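PDB 2Z0T: ASCH domain-containing protein from Pyrococcus horikoshii, which is of unknown function but carries an ASCH domain of the PUA-like superfamily and probably binds RNA. Local coordinates for residues A[47-60]-A[95-108]. Sequence-based numbering, arbitrary orientation.
Sequences LKVKVKGIRVYSSF and EKKYGVVAIEIEPI
K48 O accepts I108 N (2.8 Å), closing the end of the antiparallel ladder beyond the V49–P107 pair, while the aliphatic chain of K48 lies against I108 CD1. On the face shared by V49, V51 and I54, V49 CG2 meets I105 CG2 at 3.8 Å, and V51 CG1 reaches I103 CG2. Opposite E104 the strand carries two residues, K52 and G53, a classic beta bulge: E104 O accepts K52 N (2.7 Å) and, weakly, G53 N. I54 straddles two neighbours, CG2 on V101 and CD1 alongside I103. The two strands, 47-57 and 100-107, are neighbours in the mixed sheet of this PUA-like ASCH domain, between 39-42 and 22-26. From the other face, a bend at chi3 (-78°) brings R55 NH1 to E104 OE1 (3.1 Å) in a salt bridge; E104 OE1 lies at the guanidinium edge, in its plane, the carboxylate plane being turned 49° from it, and R55 NE pairs with E67. Y57 sets its ring edge against A102 CB, its hydroxyl bonded to E67. S59, at the N-cap of helix 60-67, takes E62 N on its OG. F60 N donates to E95 OE2 (2.9 Å, 164°), a carboxylate also bridged to R87, and V100 CG2 sits 3.5 Å above the F60 ring centre in a CH-pi contact.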
loop_
_atom_site.group_PDB
_atom_site.type_symbol
_atom_site.label_atom_id
_atom_site.label_comp_id
_atom_site.label_asym_id
_atom_site.label_seq_id
_atom_site.Cartn_x
_atom_site.Cartn_y
_atom_site.Cartn_z
ATOM N N LEU A 47 -11.755 5.724 6.052
ATOM C CA LEU A 47 -11.187 6.401 4.892
ATOM C C LEU A 47 -11.539 5.671 3.603
ATOM O O LEU A 47 -11.512 4.443 3.547
ATOM C CB LEU A 47 -9.663 6.490 5.024
ATOM C CG LEU A 47 -8.902 6.983 3.787
ATOM C CD1 LEU A 47 -9.235 8.446 3.505
ATOM C CD2 LEU A 47 -7.414 6.799 4.019
ATOM N N LYS A 48 -11.881 6.439 2.575
ATOM C CA LYS A 48 -12.225 5.887 1.272
ATOM C C LYS A 48 -11.275 6.505 0.257
ATOM O O LYS A 48 -11.019 7.705 0.297
ATOM C CB LYS A 48 -13.667 6.242 0.905
ATOM C CG LYS A 48 -14.152 5.602 -0.381
ATOM C CD LYS A 48 -15.480 6.192 -0.841
ATOM C CE LYS A 48 -16.566 6.046 0.212
ATOM N NZ LYS A 48 -17.866 6.583 -0.283
ATOM N N VAL A 49 -10.738 5.689 -0.642
ATOM C CA VAL A 49 -9.820 6.202 -1.649
ATOM C C VAL A 49 -10.134 5.649 -3.026
ATOM O O VAL A 49 -10.754 4.594 -3.158
ATOM C CB VAL A 49 -8.346 5.847 -1.320
ATOM C CG1 VAL A 49 -7.953 6.433 0.031
ATOM C CG2 VAL A 49 -8.160 4.330 -1.328
ATOM N N LYS A 50 -9.709 6.383 -4.046
ATOM C CA LYS A 50 -9.890 5.965 -5.430
ATOM C C LYS A 50 -8.560 5.360 -5.867
ATOM O O LYS A 50 -7.502 5.882 -5.515
ATOM C CB LYS A 50 -10.216 7.170 -6.315
ATOM C CG LYS A 50 -10.123 6.888 -7.811
ATOM C CD LYS A 50 -11.212 5.938 -8.308
ATOM C CE LYS A 50 -12.562 6.637 -8.382
ATOM N NZ LYS A 50 -13.581 5.798 -9.075
ATOM N N VAL A 51 -8.615 4.254 -6.603
ATOM C CA VAL A 51 -7.401 3.603 -7.100
ATOM C C VAL A 51 -7.040 4.269 -8.420
ATOM O O VAL A 51 -7.821 4.232 -9.375
ATOM C CB VAL A 51 -7.624 2.096 -7.344
ATOM C CG1 VAL A 51 -6.359 1.467 -7.941
ATOM C CG2 VAL A 51 -7.986 1.405 -6.038
ATOM N N LYS A 52 -5.859 4.882 -8.467
ATOM C CA LYS A 52 -5.402 5.580 -9.664
ATOM C C LYS A 52 -4.370 4.792 -10.464
ATOM O O LYS A 52 -4.172 5.058 -11.650
ATOM C CB LYS A 52 -4.806 6.937 -9.282
ATOM C CG LYS A 52 -5.667 7.769 -8.336
ATOM C CD LYS A 52 -7.019 8.113 -8.928
ATOM C CE LYS A 52 -6.896 9.048 -10.115
ATOM N NZ LYS A 52 -8.236 9.489 -10.604
ATOM N N GLY A 53 -3.712 3.831 -9.818
ATOM C CA GLY A 53 -2.704 3.044 -10.508
ATOM C C GLY A 53 -2.317 1.779 -9.767
ATOM O O GLY A 53 -2.492 1.686 -8.550
ATOM N N ILE A 54 -1.793 0.807 -10.510
ATOM C CA ILE A 54 -1.364 -0.475 -9.954
ATOM C C ILE A 54 -0.010 -0.852 -10.555
ATOM O O ILE A 54 0.112 -1.000 -11.773
ATOM C CB ILE A 54 -2.385 -1.609 -10.283
ATOM C CG1 ILE A 54 -3.716 -1.362 -9.563
ATOM C CG2 ILE A 54 -1.806 -2.968 -9.899
ATOM C CD1 ILE A 54 -3.651 -1.540 -8.057
ATOM N N ARG A 55 0.999 -1.003 -9.701
ATOM C CA ARG A 55 2.343 -1.383 -10.147
ATOM C C ARG A 55 2.843 -2.533 -9.274
ATOM O O ARG A 55 2.882 -2.425 -8.050
ATOM C CB ARG A 55 3.284 -0.173 -10.071
ATOM C CG ARG A 55 2.861 0.956 -11.011
ATOM C CD ARG A 55 3.779 2.162 -10.928
ATOM N NE ARG A 55 3.533 2.993 -9.750
ATOM C CZ ARG A 55 2.507 3.830 -9.611
ATOM N NH1 ARG A 55 1.606 3.963 -10.579
ATOM N NH2 ARG A 55 2.395 4.553 -8.502
ATOM N N VAL A 56 3.221 -3.636 -9.912
ATOM C CA VAL A 56 3.662 -4.824 -9.191
ATOM C C VAL A 56 5.171 -5.057 -9.226
ATOM O O VAL A 56 5.817 -4.905 -10.266
ATOM C CB VAL A 56 2.930 -6.071 -9.727
ATOM C CG1 VAL A 56 3.275 -7.295 -8.879
ATOM C CG2 VAL A 56 1.431 -5.828 -9.715
ATOM N N TYR A 57 5.711 -5.440 -8.071
ATOM C CA TYR A 57 7.139 -5.686 -7.898
ATOM C C TYR A 57 7.388 -7.073 -7.313
ATOM O O TYR A 57 6.462 -7.744 -6.864
ATOM C CB TYR A 57 7.722 -4.621 -6.967
ATOM C CG TYR A 57 7.532 -3.208 -7.478
ATOM C CD1 TYR A 57 8.437 -2.644 -8.376
ATOM C CD2 TYR A 57 6.423 -2.452 -7.095
ATOM C CE1 TYR A 57 8.242 -1.357 -8.881
ATOM C CE2 TYR A 57 6.218 -1.169 -7.594
ATOM C CZ TYR A 57 7.131 -0.629 -8.486
ATOM O OH TYR A 57 6.928 0.635 -8.986
ATOM N N SER A 58 8.647 -7.504 -7.323
ATOM C CA SER A 58 8.985 -8.812 -6.784
ATOM C C SER A 58 9.227 -8.739 -5.277
ATOM O O SER A 58 9.218 -9.764 -4.597
ATOM C CB SER A 58 10.238 -9.362 -7.473
ATOM O OG SER A 58 11.376 -8.596 -7.123
ATOM N N SER A 59 9.437 -7.532 -4.756
ATOM C CA SER A 59 9.701 -7.367 -3.329
ATOM C C SER A 59 9.353 -5.980 -2.803
ATOM O O SER A 59 9.181 -5.032 -3.572
ATOM C CB SER A 59 11.180 -7.639 -3.039
ATOM O OG SER A 59 11.995 -6.602 -3.564
ATOM N N PHE A 60 9.263 -5.868 -1.480
ATOM C CA PHE A 60 8.964 -4.592 -0.849
ATOM C C PHE A 60 10.135 -3.638 -1.055
ATOM O O PHE A 60 9.945 -2.440 -1.234
ATOM C CB PHE A 60 8.695 -4.794 0.646
ATOM C CG PHE A 60 7.369 -5.445 0.934
ATOM C CD1 PHE A 60 6.180 -4.788 0.624
ATOM C CD2 PHE A 60 7.306 -6.721 1.484
ATOM C CE1 PHE A 60 4.944 -5.396 0.854
ATOM C CE2 PHE A 60 6.077 -7.339 1.717
ATOM C CZ PHE A 60 4.893 -6.674 1.401
ATOM N N GLU A 95 5.879 -13.023 0.525
ATOM C CA GLU A 95 6.432 -12.004 -0.360
ATOM C C GLU A 95 6.977 -12.662 -1.628
ATOM O O GLU A 95 6.708 -12.212 -2.740
ATOM C CB GLU A 95 7.552 -11.236 0.354
ATOM C CG GLU A 95 8.166 -10.109 -0.466
ATOM C CD GLU A 95 9.259 -9.368 0.275
ATOM O OE1 GLU A 95 9.553 -9.740 1.433
ATOM O OE2 GLU A 95 9.831 -8.414 -0.298
ATOM N N LYS A 96 7.739 -13.735 -1.453
ATOM C CA LYS A 96 8.312 -14.458 -2.583
ATOM C C LYS A 96 7.245 -15.154 -3.427
ATOM O O LYS A 96 7.359 -15.231 -4.651
ATOM C CB LYS A 96 9.330 -15.491 -2.081
ATOM C CG LYS A 96 10.689 -14.910 -1.692
ATOM C CD LYS A 96 10.560 -13.788 -0.671
ATOM C CE LYS A 96 11.916 -13.282 -0.199
ATOM N NZ LYS A 96 11.776 -12.163 0.779
ATOM N N LYS A 97 6.203 -15.653 -2.771
ATOM C CA LYS A 97 5.124 -16.356 -3.456
ATOM C C LYS A 97 4.187 -15.477 -4.287
ATOM O O LYS A 97 3.793 -15.850 -5.397
ATOM C CB LYS A 97 4.285 -17.132 -2.435
ATOM C CG LYS A 97 3.078 -17.838 -3.032
ATOM C CD LYS A 97 2.212 -18.461 -1.952
ATOM C CE LYS A 97 1.006 -19.167 -2.548
ATOM N NZ LYS A 97 0.130 -19.739 -1.483
ATOM N N TYR A 98 3.837 -14.312 -3.755
ATOM C CA TYR A 98 2.897 -13.411 -4.427
ATOM C C TYR A 98 3.461 -12.170 -5.102
ATOM O O TYR A 98 2.890 -11.676 -6.076
ATOM C CB TYR A 98 1.838 -12.943 -3.429
ATOM C CG TYR A 98 0.997 -14.043 -2.837
ATOM C CD1 TYR A 98 0.082 -14.745 -3.618
ATOM C CD2 TYR A 98 1.109 -14.380 -1.487
ATOM C CE1 TYR A 98 -0.704 -15.757 -3.072
ATOM C CE2 TYR A 98 0.329 -15.392 -0.931
ATOM C CZ TYR A 98 -0.574 -16.074 -1.727
ATOM O OH TYR A 98 -1.348 -17.072 -1.182
ATOM N N GLY A 99 4.569 -11.654 -4.589
ATOM C CA GLY A 99 5.106 -10.429 -5.149
ATOM C C GLY A 99 4.473 -9.303 -4.347
ATOM O O GLY A 99 3.680 -9.564 -3.439
ATOM N N VAL A 100 4.793 -8.057 -4.687
ATOM C CA VAL A 100 4.278 -6.904 -3.954
ATOM C C VAL A 100 3.616 -5.902 -4.888
ATOM O O VAL A 100 4.094 -5.669 -5.997
ATOM C CB VAL A 100 5.426 -6.201 -3.199
ATOM C CG1 VAL A 100 4.921 -4.944 -2.511
ATOM C CG2 VAL A 100 6.033 -7.163 -2.186
ATOM N N VAL A 101 2.523 -5.297 -4.434
ATOM C CA VAL A 101 1.827 -4.331 -5.268
ATOM C C VAL A 101 1.786 -2.934 -4.657
ATOM O O VAL A 101 1.578 -2.767 -3.452
ATOM C CB VAL A 101 0.380 -4.802 -5.575
ATOM C CG1 VAL A 101 -0.407 -4.966 -4.286
ATOM C CG2 VAL A 101 -0.312 -3.806 -6.503
ATOM N N ALA A 102 2.029 -1.933 -5.499
ATOM C CA ALA A 102 1.976 -0.542 -5.081
ATOM C C ALA A 102 0.656 -0.012 -5.641
ATOM O O ALA A 102 0.478 0.068 -6.855
ATOM C CB ALA A 102 3.148 0.242 -5.665
ATOM N N ILE A 103 -0.272 0.323 -4.756
ATOM C CA ILE A 103 -1.572 0.836 -5.179
ATOM C C ILE A 103 -1.559 2.359 -5.079
ATOM O O ILE A 103 -1.481 2.909 -3.982
ATOM C CB ILE A 103 -2.701 0.277 -4.278
ATOM C CG1 ILE A 103 -2.598 -1.250 -4.205
ATOM C CG2 ILE A 103 -4.057 0.698 -4.816
ATOM C CD1 ILE A 103 -3.561 -1.879 -3.224
ATOM N N GLU A 104 -1.618 3.037 -6.223
ATOM C CA GLU A 104 -1.619 4.497 -6.241
ATOM C C GLU A 104 -3.017 4.927 -5.824
ATOM O O GLU A 104 -3.996 4.570 -6.476
ATOM C CB GLU A 104 -1.305 5.026 -7.640
ATOM C CG GLU A 104 -1.031 6.527 -7.678
ATOM C CD GLU A 104 -0.826 7.046 -9.089
ATOM O OE1 GLU A 104 -0.229 6.315 -9.905
ATOM O OE2 GLU A 104 -1.253 8.187 -9.380
ATOM N N ILE A 105 -3.104 5.690 -4.740
ATOM C CA ILE A 105 -4.400 6.105 -4.215
ATOM C C ILE A 105 -4.612 7.604 -4.040
ATOM O O ILE A 105 -3.661 8.376 -3.893
ATOM C CB ILE A 105 -4.658 5.419 -2.861
ATOM C CG1 ILE A 105 -3.510 5.737 -1.897
ATOM C CG2 ILE A 105 -4.773 3.912 -3.058
ATOM C CD1 ILE A 105 -3.684 5.165 -0.507
ATOM N N GLU A 106 -5.886 7.991 -4.045
ATOM C CA GLU A 106 -6.303 9.381 -3.890
ATOM C C GLU A 106 -7.487 9.399 -2.922
ATOM O O GLU A 106 -8.503 8.752 -3.168
ATOM C CB GLU A 106 -6.733 9.933 -5.249
ATOM C CG GLU A 106 -7.101 11.399 -5.276
ATOM C CD GLU A 106 -7.625 11.822 -6.638
ATOM O OE1 GLU A 106 -8.807 11.544 -6.939
ATOM O OE2 GLU A 106 -6.849 12.416 -7.415
ATOM N N PRO A 107 -7.370 10.142 -1.813
ATOM C CA PRO A 107 -8.442 10.229 -0.817
ATOM C C PRO A 107 -9.739 10.794 -1.385
ATOM O O PRO A 107 -9.718 11.720 -2.199
ATOM C CB PRO A 107 -7.852 11.148 0.254
ATOM C CG PRO A 107 -6.371 10.984 0.089
ATOM C CD PRO A 107 -6.209 10.949 -1.403
ATOM N N ILE A 108 -10.865 10.230 -0.958
ATOM C CA ILE A 108 -12.176 10.704 -1.395
ATOM C C ILE A 108 -12.825 11.386 -0.195
ATOM O O ILE A 108 -12.938 10.789 0.875
ATOM C CB ILE A 108 -13.087 9.546 -1.848
ATOM C CG1 ILE A 108 -12.495 8.860 -3.077
ATOM C CG2 ILE A 108 -14.484 10.076 -2.152
ATOM C CD1 ILE A 108 -13.292 7.659 -3.547
HETATM O O HOH W 1 -12.766 9.189 2.920
HETATM O O HOH W 2 8.220 -12.319 -5.251
#